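Heat shock protease HtrA (PDB 1L1J) probably cuts proteins as an ATP-independent serine endopeptidase of the heat-shock response, this chain being its trypsin-like protease domain. Local coordinates at residues Asn8-Cys13 and Trp133-Gly138; Val18-Val23 and Ile82-Leu87; Gly60-Pro65 and Lys115-Leu120; Ser90-Glu95 and Ile108-Ser113. All blocks are in the same frame, centred on the assembly; numbering follows the deposited sequence.

Interaction 1: residues Asn8-Cys13 and Trp133-Gly138; sequences NVVEAC and WAIAIG
Val9 and Val10 of the N-terminal helix 5-13 lie against Ile135 and Ile137 of strand 133-138, so this contact is a helix laid over one of the beta-sheets of a trypsin-like protease fold. The local axes come within 10.1 Å and run 36° apart, a spacing filled by one layer of branched side chains. Isoleucine suits the strand because residues two apart share a face, and both of these reach for the helix. In each, CG1 stands anti to the carbonyl carbon (chi1 -42° in Ile135, -53° in Ile137) and the chain then extends, sending the terminal CD1 outward.

Ile135 CD1 comes up beneath the fork of Val9, 3.8 Å from Val9 CB and 3.9 Å from Val9 CG1, the two side chains meeting at a slant. Val10 is turned more to the flank of the helix and touches with one branch. Its CG2 lies 4.1 Å from Ile135 CG2 and so fits into the dip between the two isoleucines. The same layer is continued by Leu188 of strand 186-188, which touches Val9, Cys13 and Ile137, and by Val147, which touches Val10 and Ile135. One methyl bridges successive helix turns: Ile137 CD1 is 4.0 Å from Val10 CG2 and 4.3 Å from Cys13 CB.

Interaction 2: residues Val18-Val23 and Ile82-Leu87; sequences VKIDVV and ITVTML
Two adjacent antiparallel strands of the N-terminal beta-barrel, 18-23 and 83-85, are joined here by Lys19 opposite Thr85 and Asp21 opposite Thr83, both hydrogen-bonded pairs, with Ile20 and Val84 as the non-hydrogen-bonded pair between them. Lys19 N gives a nearly straight bond (168°) to Thr85 O at 3.0 Å, while the return bond from Thr85 N is weak. The other pair is held both ways, Asp21 N to Thr83 O at 2.9 Å and Thr83 N to Asp21 O at 2.8 Å.

The face bearing Lys19, Asp21, Thr83 and Thr85 is the more polar. Lys19 extends alongside Thr85, pointing the same way, with its CD 3.4 Å from Thr85 OG1. Asp21 holds CG between the backbone N and the carbonyl carbon (chi1 45°), which swings the carboxylate over Thr83, OD2 lying 3.3 Å from Thr83 CB. A long salt bridge of 3.8 Å links Lys19 NZ to Asp21 OD2. With an alanine at Lys19, Asp21 would probably lose its neighbouring positive charge and Thr85 the methylene chain lying against it.

The other face is aliphatic, as a barrel interior needs. Ile20 and Ile82 stand side by side, CG2 to CG2 at 4.1 Å, and both touch Val76 of helix 73-76, which also carries the predicted catalytic His74. Val18 crosses at a slant, its CB against Val84 CG1 and its CG1 against Met86 CG. One polar face backed by an aliphatic one is the arrangement expected of a barrel wall in the chymotrypsin fold.

Interaction 3: residues Gly60-Pro65 and Lys115-Leu120; sequences GFIFDP and KKFPYL
Tyr119 keeps its CG between the backbone N and the carbonyl carbon (chi1 61°), which turns one face of the phenol ring to Pro65; Ile62 has CG1 anti to its carbonyl carbon (chi1 -55°), which aims CD1 at Phe117. The first pairing is a CH-pi contact: Pro65 CD sits over the ring centre of Tyr119, 3.8 Å from the centroid and 13° off the normal. Proline suits this place, as its ring carbon offers hydrogens to the aromatic face. In the second, Ile62 crosses Phe117 at about a right angle, CD1 lying 3.9 Å from Phe117 CB, while its other branch, CG2, is 4.1 Å from Tyr119 CB.

Segment 115-120 belongs to the connection between the two beta-barrels of the chymotrypsin fold, and two backbone bonds fasten it to strand 54-64 and the turn beyond. Leu120 N reaches Ile62 O at 3.0 Å in the carbonyl plane; Phe117 N meets Pro65 O at 3.2 Å, on a lone pair. An alanine replacing Ile62 is likely to open a gap beside Phe117 and Tyr119, leaving Phe117 less firmly placed.

At the outer end Lys116 CB lies 3.6 Å from Pro65 CB, its aliphatic stem used for packing while the ammonium leads away. At the inner end Leu120 CD2 rests 3.5 Å from Phe61 CB, and both residues also touch Val194 of strand 193-198.

Interaction 4: residues Ser90-Glu95 and Ile108-Ser113; sequences SKYDAE and IKIKAS
Where strand 91-93, at the edge of the N-terminal barrel's sheet, comes round to the end of strand 105-109, Tyr92 and Ala94 pack on Ile110 and Ile108 and help shut the barrel. The Tyr92 side chain crosses Ile110 at about a right angle, its CG 3.7 Å from Ile110 CG2, and Lys111 O lies at the edge of its ring. The hydroxyl of Tyr92 donates to Ser90 OG at 2.8 Å, which should restrain the ring. The small Ala94 lies against Ile108, its CB 3.7 Å from Ile108 CG1. Beside it Glu95 N bonds to Lys109 O at 2.9 Å, arriving in the carbonyl plane on a lone pair.

Outside this apolar seam a water accepts hydrogen bonds from Asp93 N (2.9 Å) and Lys111 NZ (3.0 Å). A bend at the end of the Lys111 chain (chi4 74°) brings its ammonium there. Asp93 OD2 stays 4.4 Å from Lys111 NZ, beyond a salt bridge but probably still an attraction. Inward, Val84 of strand 83-85 touches Ala94 and Ile110, Ile69 of strand 68-72 lies against Ile108 and Ile110, and the Phe117 ring meets that of Tyr92 with the planes nearly perpendicular.

How the interactions relate
From the N terminus, helix 5-13 opens the longest loop, closed by interaction 1 at strand 133-138, which lays the helix on the second barrel's sheet; the other three contacts fall within it. Strand 17-23 starts interaction 2, completed at 82-87. Because 60-65 comes before that closure and 115-120 after it, interactions 2 and 3 cross along the chain. Interaction 4, between 90-95 and 108-113, lies within the span of interaction 3 and in series after interaction 2. Interactions 2 and 4 join walls of the first barrel, and interaction 3 secures the connection leading to the second. Phe117 packs on Met86 and Ile110, linking interactions 2, 3 and 4; Cys13 meets Leu120, tying in interaction 1.

Interaction 1: residues Asn8-Cys13 and Trp133-Gly138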
loop_
_atom_site.group_PDB
_atom_site.type_symbol
_atom_site.label_atom_id
_atom_site.label_comp_id
_atom_site.label_asym_id
_atom_site.label_seq_id
_atom_site.Cartn_x
_atom_site.Cartn_y
_atom_site.Cartn_z
ATOM N N ASN A 8 11.613 -12.038 -10.502
ATOM C CA ASN A 8 10.937 -13.208 -9.974
ATOM C C ASN A 8 9.948 -12.834 -8.884
ATOM O O ASN A 8 8.781 -13.187 -8.979
ATOM C CB ASN A 8 11.970 -14.201 -9.460
ATOM C CG ASN A 8 12.746 -14.852 -10.590
ATOM O OD1 ASN A 8 13.961 -15.077 -10.484
ATOM N ND2 ASN A 8 12.043 -15.165 -11.683
ATOM N N VAL A 9 10.397 -12.108 -7.863
ATOM C CA VAL A 9 9.496 -11.719 -6.782
ATOM C C VAL A 9 8.201 -11.096 -7.299
ATOM O O VAL A 9 7.102 -11.538 -6.945
ATOM C CB VAL A 9 10.167 -10.728 -5.809
ATOM C CG1 VAL A 9 9.110 -10.001 -4.981
ATOM C CG2 VAL A 9 11.101 -11.486 -4.881
ATOM N N VAL A 10 8.337 -10.074 -8.135
ATOM C CA VAL A 10 7.192 -9.376 -8.705
ATOM C C VAL A 10 6.252 -10.370 -9.386
ATOM O O VAL A 10 5.050 -10.406 -9.099
ATOM C CB VAL A 10 7.667 -8.304 -9.722
ATOM C CG1 VAL A 10 6.498 -7.794 -10.558
ATOM C CG2 VAL A 10 8.303 -7.145 -8.975
ATOM N N GLU A 11 6.812 -11.173 -10.286
ATOM C CA GLU A 11 6.045 -12.180 -11.008
ATOM C C GLU A 11 5.254 -13.003 -9.998
ATOM O O GLU A 11 4.141 -13.450 -10.278
ATOM C CB GLU A 11 6.987 -13.110 -11.774
ATOM C CG GLU A 11 6.516 -13.463 -13.162
ATOM C CD GLU A 11 6.710 -12.308 -14.127
ATOM O OE1 GLU A 11 7.883 -12.020 -14.472
ATOM O OE2 GLU A 11 5.693 -11.683 -14.528
ATOM N N ALA A 12 5.841 -13.196 -8.821
ATOM C CA ALA A 12 5.213 -13.979 -7.769
ATOM C C ALA A 12 4.239 -13.224 -6.886
ATOM O O ALA A 12 3.234 -13.786 -6.472
ATOM C CB ALA A 12 6.276 -14.626 -6.897
ATOM N N CYS A 13 4.521 -11.959 -6.596
ATOM C CA CYS A 13 3.653 -11.201 -5.707
ATOM C C CYS A 13 2.681 -10.231 -6.361
ATOM O O CYS A 13 1.740 -9.759 -5.717
ATOM C CB CYS A 13 4.511 -10.462 -4.691
ATOM S SG CYS A 13 5.769 -11.524 -3.944
ATOM N N TRP A 133 17.863 -5.212 -0.480
ATOM C CA TRP A 133 16.944 -4.734 -1.504
ATOM C C TRP A 133 15.496 -4.771 -1.052
ATOM O O TRP A 133 15.058 -5.739 -0.434
ATOM C CB TRP A 133 17.072 -5.563 -2.789
ATOM C CG TRP A 133 18.434 -5.539 -3.391
ATOM C CD1 TRP A 133 19.407 -6.479 -3.247
ATOM C CD2 TRP A 133 18.985 -4.515 -4.232
ATOM N NE1 TRP A 133 20.534 -6.103 -3.942
ATOM C CE2 TRP A 133 20.304 -4.896 -4.548
ATOM C CE3 TRP A 133 18.494 -3.299 -4.735
ATOM C CZ2 TRP A 133 21.135 -4.125 -5.358
ATOM C CZ3 TRP A 133 19.318 -2.526 -5.539
ATOM C CH2 TRP A 133 20.625 -2.939 -5.838
ATOM N N ALA A 134 14.765 -3.704 -1.361
ATOM C CA ALA A 134 13.343 -3.614 -1.040
ATOM C C ALA A 134 12.589 -3.365 -2.355
ATOM O O ALA A 134 12.983 -2.522 -3.163
ATOM C CB ALA A 134 13.088 -2.490 -0.074
ATOM N N ILE A 135 11.508 -4.095 -2.575
ATOM C CA ILE A 135 10.779 -3.921 -3.810
ATOM C C ILE A 135 9.401 -3.383 -3.478
ATOM O O ILE A 135 8.631 -4.052 -2.806
ATOM C CB ILE A 135 10.669 -5.276 -4.561
ATOM C CG1 ILE A 135 12.009 -6.023 -4.492
ATOM C CG2 ILE A 135 10.320 -5.044 -6.023
ATOM C CD1 ILE A 135 11.982 -7.409 -5.102
ATOM N N ALA A 136 9.100 -2.169 -3.921
ATOM C CA ALA A 136 7.797 -1.571 -3.663
ATOM C C ALA A 136 6.860 -1.952 -4.798
ATOM O O ALA A 136 7.225 -1.818 -5.971
ATOM C CB ALA A 136 7.928 -0.084 -3.593
ATOM N N ILE A 137 5.668 -2.449 -4.477
ATOM C CA ILE A 137 4.727 -2.818 -5.534
ATOM C C ILE A 137 3.426 -2.060 -5.389
ATOM O O ILE A 137 2.901 -1.910 -4.279
ATOM C CB ILE A 137 4.400 -4.321 -5.554
ATOM C CG1 ILE A 137 5.685 -5.150 -5.615
ATOM C CG2 ILE A 137 3.565 -4.635 -6.785
ATOM C CD1 ILE A 137 5.514 -6.529 -6.188
ATOM N N GLY A 138 2.907 -1.572 -6.512
ATOM C CA GLY A 138 1.667 -0.819 -6.483
ATOM C C GLY A 138 0.714 -1.281 -7.563
ATOM O O GLY A 138 1.092 -2.083 -8.430
#

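Interaction 2: residues Val18-Val23 and Ile82-Leu87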
loop_
_atom_site.group_PDB
_atom_site.type_symbol
_atom_site.label_atom_id
_atom_site.label_comp_id
_atom_site.label_asym_id
_atom_site.label_seq_id
_atom_site.Cartn_x
_atom_site.Cartn_y
_atom_site.Cartn_z
ATOM N N VAL A 18 -3.562 -5.297 -5.052
ATOM C CA VAL A 18 -4.795 -4.732 -5.581
ATOM C C VAL A 18 -4.883 -3.222 -5.618
ATOM O O VAL A 18 -4.041 -2.518 -5.075
ATOM C CB VAL A 18 -6.013 -5.215 -4.768
ATOM C CG1 VAL A 18 -5.951 -6.709 -4.553
ATOM C CG2 VAL A 18 -6.057 -4.488 -3.434
ATOM N N LYS A 19 -5.948 -2.751 -6.258
ATOM C CA LYS A 19 -6.271 -1.337 -6.409
ATOM C C LYS A 19 -7.395 -1.022 -5.411
ATOM O O LYS A 19 -8.129 -1.917 -4.996
ATOM C CB LYS A 19 -6.763 -1.080 -7.843
ATOM C CG LYS A 19 -7.580 0.196 -8.035
ATOM C CD LYS A 19 -8.307 0.199 -9.379
ATOM C CE LYS A 19 -9.228 1.425 -9.513
ATOM N NZ LYS A 19 -10.127 1.375 -10.711
ATOM N N ILE A 20 -7.535 0.237 -5.020
ATOM C CA ILE A 20 -8.588 0.598 -4.088
ATOM C C ILE A 20 -9.169 1.966 -4.433
ATOM O O ILE A 20 -8.578 3.008 -4.133
ATOM C CB ILE A 20 -8.065 0.592 -2.636
ATOM C CG1 ILE A 20 -7.541 -0.803 -2.292
ATOM C CG2 ILE A 20 -9.181 0.980 -1.679
ATOM C CD1 ILE A 20 -7.031 -0.945 -0.892
ATOM N N ASP A 21 -10.329 1.947 -5.087
ATOM C CA ASP A 21 -11.013 3.168 -5.496
ATOM C C ASP A 21 -12.286 3.364 -4.684
ATOM O O ASP A 21 -13.081 2.440 -4.520
ATOM C CB ASP A 21 -11.320 3.138 -7.009
ATOM C CG ASP A 21 -11.896 1.798 -7.485
ATOM O OD1 ASP A 21 -11.327 0.735 -7.150
ATOM O OD2 ASP A 21 -12.909 1.805 -8.222
ATOM N N VAL A 22 -12.452 4.579 -4.170
ATOM C CA VAL A 22 -13.595 4.953 -3.340
ATOM C C VAL A 22 -14.323 6.162 -3.936
ATOM O O VAL A 22 -13.757 7.256 -4.015
ATOM C CB VAL A 22 -13.109 5.298 -1.910
ATOM C CG1 VAL A 22 -14.266 5.807 -1.056
ATOM C CG2 VAL A 22 -12.468 4.071 -1.286
ATOM N N VAL A 23 -15.578 5.962 -4.344
ATOM C CA VAL A 23 -16.372 7.037 -4.945
ATOM C C VAL A 23 -16.654 8.190 -3.973
ATOM O O VAL A 23 -16.573 8.023 -2.752
ATOM C CB VAL A 23 -17.717 6.498 -5.493
ATOM C CG1 VAL A 23 -18.528 7.633 -6.117
ATOM C CG2 VAL A 23 -17.456 5.416 -6.527
ATOM N N ILE A 82 -16.268 1.268 -0.941
ATOM C CA ILE A 82 -14.914 0.809 -1.216
ATOM C C ILE A 82 -14.885 -0.197 -2.352
ATOM O O ILE A 82 -15.508 -1.253 -2.264
ATOM C CB ILE A 82 -14.304 0.141 0.019
ATOM C CG1 ILE A 82 -14.463 1.058 1.231
ATOM C CG2 ILE A 82 -12.836 -0.176 -0.235
ATOM C CD1 ILE A 82 -14.049 0.415 2.532
ATOM N N THR A 83 -14.139 0.120 -3.408
ATOM C CA THR A 83 -14.032 -0.764 -4.568
ATOM C C THR A 83 -12.615 -1.347 -4.708
ATOM O O THR A 83 -11.623 -0.615 -4.709
ATOM C CB THR A 83 -14.407 -0.011 -5.885
ATOM O OG1 THR A 83 -15.639 0.706 -5.702
ATOM C CG2 THR A 83 -14.570 -1.003 -7.047
ATOM N N VAL A 84 -12.529 -2.669 -4.824
ATOM C CA VAL A 84 -11.245 -3.340 -4.971
ATOM C C VAL A 84 -11.109 -3.987 -6.343
ATOM O O VAL A 84 -11.950 -4.791 -6.743
ATOM C CB VAL A 84 -11.052 -4.421 -3.883
ATOM C CG1 VAL A 84 -9.981 -5.422 -4.308
ATOM C CG2 VAL A 84 -10.643 -3.758 -2.586
ATOM N N THR A 85 -10.047 -3.638 -7.061
ATOM C CA THR A 85 -9.825 -4.206 -8.386
ATOM C C THR A 85 -8.556 -5.084 -8.378
ATOM O O THR A 85 -7.539 -4.715 -7.784
ATOM C CB THR A 85 -9.700 -3.082 -9.449
ATOM O OG1 THR A 85 -10.765 -2.134 -9.277
ATOM C CG2 THR A 85 -9.772 -3.670 -10.852
ATOM N N MET A 86 -8.621 -6.244 -9.030
ATOM C CA MET A 86 -7.485 -7.160 -9.064
ATOM C C MET A 86 -6.767 -7.263 -10.407
ATOM O O MET A 86 -7.250 -6.787 -11.437
ATOM C CB MET A 86 -7.922 -8.564 -8.632
ATOM C CG MET A 86 -7.785 -8.853 -7.144
ATOM S SD MET A 86 -8.212 -10.569 -6.749
ATOM C CE MET A 86 -6.669 -11.468 -7.048
ATOM N N LEU A 87 -5.604 -7.905 -10.380
ATOM C CA LEU A 87 -4.799 -8.069 -11.575
ATOM C C LEU A 87 -5.488 -8.892 -12.643
ATOM O O LEU A 87 -5.320 -8.610 -13.831
ATOM C CB LEU A 87 -3.449 -8.716 -11.241
ATOM C CG LEU A 87 -2.204 -7.830 -11.340
ATOM C CD1 LEU A 87 -0.977 -8.714 -11.264
ATOM C CD2 LEU A 87 -2.201 -7.045 -12.643
#

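Interaction 3: residues Gly60-Pro65 and Lys115-Leu120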
loop_
_atom_site.group_PDB
_atom_site.type_symbol
_atom_site.label_atom_id
_atom_site.label_comp_id
_atom_site.label_asym_id
_atom_site.label_seq_id
_atom_site.Cartn_x
_atom_site.Cartn_y
_atom_site.Cartn_z
ATOM N N GLY A 60 -3.131 -2.017 -2.111
ATOM C CA GLY A 60 -3.261 -2.801 -0.908
ATOM C C GLY A 60 -2.858 -4.200 -1.280
ATOM O O GLY A 60 -2.487 -4.445 -2.425
ATOM N N PHE A 61 -2.932 -5.127 -0.336
ATOM C CA PHE A 61 -2.554 -6.479 -0.656
ATOM C C PHE A 61 -3.197 -7.518 0.249
ATOM O O PHE A 61 -3.372 -7.312 1.459
ATOM C CB PHE A 61 -1.025 -6.608 -0.651
ATOM C CG PHE A 61 -0.377 -6.193 0.637
ATOM C CD1 PHE A 61 -0.005 -7.139 1.575
ATOM C CD2 PHE A 61 -0.125 -4.854 0.904
ATOM C CE1 PHE A 61 0.606 -6.756 2.764
ATOM C CE2 PHE A 61 0.485 -4.461 2.087
ATOM C CZ PHE A 61 0.854 -5.413 3.019
ATOM N N ILE A 62 -3.559 -8.636 -0.375
ATOM C CA ILE A 62 -4.198 -9.749 0.299
ATOM C C ILE A 62 -3.139 -10.491 1.092
ATOM O O ILE A 62 -2.137 -10.947 0.528
ATOM C CB ILE A 62 -4.849 -10.700 -0.736
ATOM C CG1 ILE A 62 -5.817 -9.903 -1.627
ATOM C CG2 ILE A 62 -5.572 -11.830 -0.023
ATOM C CD1 ILE A 62 -6.142 -10.553 -2.947
ATOM N N PHE A 63 -3.363 -10.607 2.400
ATOM C CA PHE A 63 -2.414 -11.289 3.269
ATOM C C PHE A 63 -2.889 -12.644 3.766
ATOM O O PHE A 63 -2.181 -13.319 4.510
ATOM C CB PHE A 63 -2.023 -10.388 4.451
ATOM C CG PHE A 63 -3.170 -9.976 5.344
ATOM C CD1 PHE A 63 -3.520 -10.740 6.449
ATOM C CD2 PHE A 63 -3.848 -8.780 5.126
ATOM C CE1 PHE A 63 -4.518 -10.309 7.334
ATOM C CE2 PHE A 63 -4.845 -8.343 6.002
ATOM C CZ PHE A 63 -5.179 -9.112 7.108
ATOM N N ASP A 64 -4.078 -13.047 3.340
ATOM C CA ASP A 64 -4.632 -14.336 3.733
ATOM C C ASP A 64 -5.819 -14.667 2.834
ATOM O O ASP A 64 -6.773 -13.899 2.736
ATOM C CB ASP A 64 -5.016 -14.316 5.223
ATOM C CG ASP A 64 -3.871 -14.813 6.142
ATOM O OD1 ASP A 64 -3.874 -14.487 7.354
ATOM O OD2 ASP A 64 -2.971 -15.543 5.657
ATOM N N PRO A 65 -5.767 -15.836 2.175
ATOM C CA PRO A 65 -6.750 -16.399 1.235
ATOM C C PRO A 65 -8.219 -16.050 1.428
ATOM O O PRO A 65 -8.960 -15.924 0.456
ATOM C CB PRO A 65 -6.488 -17.906 1.317
ATOM C CG PRO A 65 -5.877 -18.085 2.682
ATOM C CD PRO A 65 -4.941 -16.915 2.743
ATOM N N LYS A 115 -13.433 -20.063 -4.799
ATOM C CA LYS A 115 -12.006 -20.195 -4.560
ATOM C C LYS A 115 -11.460 -19.063 -3.716
ATOM O O LYS A 115 -12.031 -17.969 -3.654
ATOM C CB LYS A 115 -11.228 -20.275 -5.883
ATOM C CG LYS A 115 -11.219 -21.670 -6.502
ATOM C CD LYS A 115 -10.647 -22.699 -5.517
ATOM C CE LYS A 115 -10.773 -24.133 -6.038
ATOM N NZ LYS A 115 -10.216 -25.146 -5.082
ATOM N N LYS A 116 -10.354 -19.357 -3.045
ATOM C CA LYS A 116 -9.692 -18.382 -2.212
ATOM C C LYS A 116 -8.757 -17.587 -3.113
ATOM O O LYS A 116 -8.586 -17.919 -4.291
ATOM C CB LYS A 116 -8.933 -19.092 -1.094
ATOM C CG LYS A 116 -9.855 -19.886 -0.160
ATOM C CD LYS A 116 -9.114 -20.448 1.063
ATOM C CE LYS A 116 -10.091 -21.078 2.050
ATOM N NZ LYS A 116 -9.431 -21.504 3.313
ATOM N N PHE A 117 -8.158 -16.540 -2.560
ATOM C CA PHE A 117 -7.269 -15.667 -3.317
ATOM C C PHE A 117 -5.788 -15.911 -3.065
ATOM O O PHE A 117 -5.408 -16.661 -2.159
ATOM C CB PHE A 117 -7.569 -14.218 -2.954
ATOM C CG PHE A 117 -9.008 -13.841 -3.099
ATOM C CD1 PHE A 117 -9.555 -13.600 -4.352
ATOM C CD2 PHE A 117 -9.818 -13.713 -1.979
ATOM C CE1 PHE A 117 -10.894 -13.231 -4.488
ATOM C CE2 PHE A 117 -11.158 -13.346 -2.105
ATOM C CZ PHE A 117 -11.696 -13.106 -3.363
ATOM N N PRO A 118 -4.928 -15.295 -3.891
ATOM C CA PRO A 118 -3.476 -15.432 -3.736
ATOM C C PRO A 118 -3.089 -14.458 -2.623
ATOM O O PRO A 118 -3.745 -13.428 -2.442
ATOM C CB PRO A 118 -2.941 -15.007 -5.100
ATOM C CG PRO A 118 -3.956 -13.995 -5.553
ATOM C CD PRO A 118 -5.255 -14.665 -5.185
ATOM N N TYR A 119 -2.039 -14.768 -1.877
ATOM C CA TYR A 119 -1.657 -13.889 -0.783
ATOM C C TYR A 119 -0.163 -13.819 -0.539
ATOM O O TYR A 119 0.585 -14.733 -0.899
ATOM C CB TYR A 119 -2.337 -14.349 0.500
ATOM C CG TYR A 119 -1.926 -15.742 0.888
ATOM C CD1 TYR A 119 -1.143 -15.968 2.018
ATOM C CD2 TYR A 119 -2.282 -16.840 0.096
ATOM C CE1 TYR A 119 -0.720 -17.259 2.356
ATOM C CE2 TYR A 119 -1.864 -18.129 0.421
ATOM C CZ TYR A 119 -1.082 -18.332 1.552
ATOM O OH TYR A 119 -0.672 -19.605 1.886
ATOM N N LEU A 120 0.253 -12.722 0.095
ATOM C CA LEU A 120 1.652 -12.503 0.436
ATOM C C LEU A 120 1.904 -12.954 1.872
ATOM O O LEU A 120 0.984 -13.051 2.667
ATOM C CB LEU A 120 2.009 -11.017 0.294
ATOM C CG LEU A 120 2.138 -10.343 -1.081
ATOM C CD1 LEU A 120 2.124 -11.388 -2.184
ATOM C CD2 LEU A 120 1.018 -9.336 -1.269
#

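Interaction 4: residues Ser90-Glu95 and Ile108-Ser113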
loop_
_atom_site.group_PDB
_atom_site.type_symbol
_atom_site.label_atom_id
_atom_site.label_comp_id
_atom_site.label_asym_id
_atom_site.label_seq_id
_atom_site.Cartn_x
_atom_site.Cartn_y
_atom_site.Cartn_z
ATOM N N SER A 90 -10.953 -8.938 -12.318
ATOM C CA SER A 90 -12.136 -9.035 -11.458
ATOM C C SER A 90 -12.279 -7.895 -10.446
ATOM O O SER A 90 -11.288 -7.441 -9.879
ATOM C CB SER A 90 -12.125 -10.388 -10.720
ATOM O OG SER A 90 -11.002 -10.522 -9.862
ATOM N N LYS A 91 -13.511 -7.443 -10.215
ATOM C CA LYS A 91 -13.762 -6.359 -9.265
ATOM C C LYS A 91 -14.510 -6.866 -8.027
ATOM O O LYS A 91 -15.188 -7.896 -8.080
ATOM C CB LYS A 91 -14.539 -5.226 -9.951
ATOM C CG LYS A 91 -13.857 -4.714 -11.220
ATOM C CD LYS A 91 -13.991 -3.203 -11.437
ATOM C CE LYS A 91 -13.314 -2.792 -12.766
ATOM N NZ LYS A 91 -13.388 -1.333 -13.131
ATOM N N TYR A 92 -14.361 -6.164 -6.905
ATOM C CA TYR A 92 -15.013 -6.576 -5.665
ATOM C C TYR A 92 -15.414 -5.425 -4.767
ATOM O O TYR A 92 -15.094 -4.260 -5.015
ATOM C CB TYR A 92 -14.102 -7.487 -4.838
ATOM C CG TYR A 92 -13.564 -8.682 -5.571
ATOM C CD1 TYR A 92 -12.622 -8.532 -6.581
ATOM C CD2 TYR A 92 -14.017 -9.967 -5.274
ATOM C CE1 TYR A 92 -12.143 -9.626 -7.281
ATOM C CE2 TYR A 92 -13.542 -11.078 -5.969
ATOM C CZ TYR A 92 -12.607 -10.897 -6.975
ATOM O OH TYR A 92 -12.146 -11.976 -7.695
ATOM N N ASP A 93 -16.115 -5.786 -3.702
ATOM C CA ASP A 93 -16.564 -4.836 -2.704
ATOM C C ASP A 93 -15.934 -5.284 -1.408
ATOM O O ASP A 93 -16.083 -6.435 -1.003
ATOM C CB ASP A 93 -18.087 -4.849 -2.587
ATOM C CG ASP A 93 -18.755 -3.949 -3.613
ATOM O OD1 ASP A 93 -18.865 -2.723 -3.356
ATOM O OD2 ASP A 93 -19.156 -4.470 -4.680
ATOM N N ALA A 94 -15.218 -4.368 -0.772
ATOM C CA ALA A 94 -14.539 -4.665 0.473
ATOM C C ALA A 94 -15.288 -4.129 1.673
ATOM O O ALA A 94 -15.982 -3.107 1.594
ATOM C CB ALA A 94 -13.151 -4.073 0.443
ATOM N N GLU A 95 -15.120 -4.813 2.795
ATOM C CA GLU A 95 -15.770 -4.396 4.024
ATOM C C GLU A 95 -14.730 -3.885 5.006
ATOM O O GLU A 95 -13.840 -4.629 5.406
ATOM C CB GLU A 95 -16.513 -5.569 4.646
ATOM C CG GLU A 95 -17.570 -5.147 5.631
ATOM C CD GLU A 95 -18.197 -6.326 6.316
ATOM O OE1 GLU A 95 -19.346 -6.184 6.793
ATOM O OE2 GLU A 95 -17.535 -7.389 6.379
ATOM N N ILE A 108 -9.010 -4.665 5.043
ATOM C CA ILE A 108 -10.222 -4.755 4.261
ATOM C C ILE A 108 -10.544 -6.220 3.978
ATOM O O ILE A 108 -9.693 -7.087 4.173
ATOM C CB ILE A 108 -10.021 -3.947 2.964
ATOM C CG1 ILE A 108 -10.876 -2.685 3.026
ATOM C CG2 ILE A 108 -10.263 -4.814 1.730
ATOM C CD1 ILE A 108 -10.503 -1.770 4.166
ATOM N N LYS A 109 -11.768 -6.494 3.525
ATOM C CA LYS A 109 -12.192 -7.868 3.251
ATOM C C LYS A 109 -13.065 -8.043 1.998
ATOM O O LYS A 109 -14.085 -7.363 1.814
ATOM C CB LYS A 109 -12.927 -8.422 4.479
ATOM C CG LYS A 109 -13.393 -9.862 4.355
ATOM C CD LYS A 109 -12.226 -10.812 4.190
ATOM C CE LYS A 109 -12.690 -12.259 4.259
ATOM N NZ LYS A 109 -13.684 -12.607 3.195
ATOM N N ILE A 110 -12.646 -8.977 1.149
ATOM C CA ILE A 110 -13.335 -9.288 -0.095
ATOM C C ILE A 110 -13.967 -10.686 -0.085
ATOM O O ILE A 110 -13.327 -11.683 0.259
ATOM C CB ILE A 110 -12.362 -9.154 -1.290
ATOM C CG1 ILE A 110 -12.530 -7.785 -1.928
ATOM C CG2 ILE A 110 -12.609 -10.234 -2.314
ATOM C CD1 ILE A 110 -12.259 -6.665 -0.995
ATOM N N LYS A 111 -15.233 -10.745 -0.474
ATOM C CA LYS A 111 -15.977 -11.995 -0.510
ATOM C C LYS A 111 -15.336 -12.998 -1.474
ATOM O O LYS A 111 -15.076 -12.677 -2.636
ATOM C CB LYS A 111 -17.425 -11.711 -0.927
ATOM C CG LYS A 111 -17.906 -10.292 -0.589
ATOM C CD LYS A 111 -19.423 -10.164 -0.750
ATOM C CE LYS A 111 -19.884 -8.706 -0.791
ATOM N NZ LYS A 111 -19.560 -8.043 -2.089
ATOM N N ALA A 112 -15.088 -14.210 -0.981
ATOM C CA ALA A 112 -14.475 -15.277 -1.777
ATOM C C ALA A 112 -15.481 -16.388 -2.139
ATOM O O ALA A 112 -15.333 -17.538 -1.709
ATOM C CB ALA A 112 -13.282 -15.873 -1.008
ATOM N N SER A 113 -16.482 -16.030 -2.945
ATOM C CA SER A 113 -17.549 -16.942 -3.379
ATOM C C SER A 113 -17.197 -18.430 -3.354
ATOM O O SER A 113 -17.819 -19.204 -2.617
ATOM C CB SER A 113 -18.048 -16.561 -4.787
ATOM O OG SER A 113 -17.045 -16.738 -5.775
HETATM O O HOH W 1 -16.618 -8.351 -2.509
#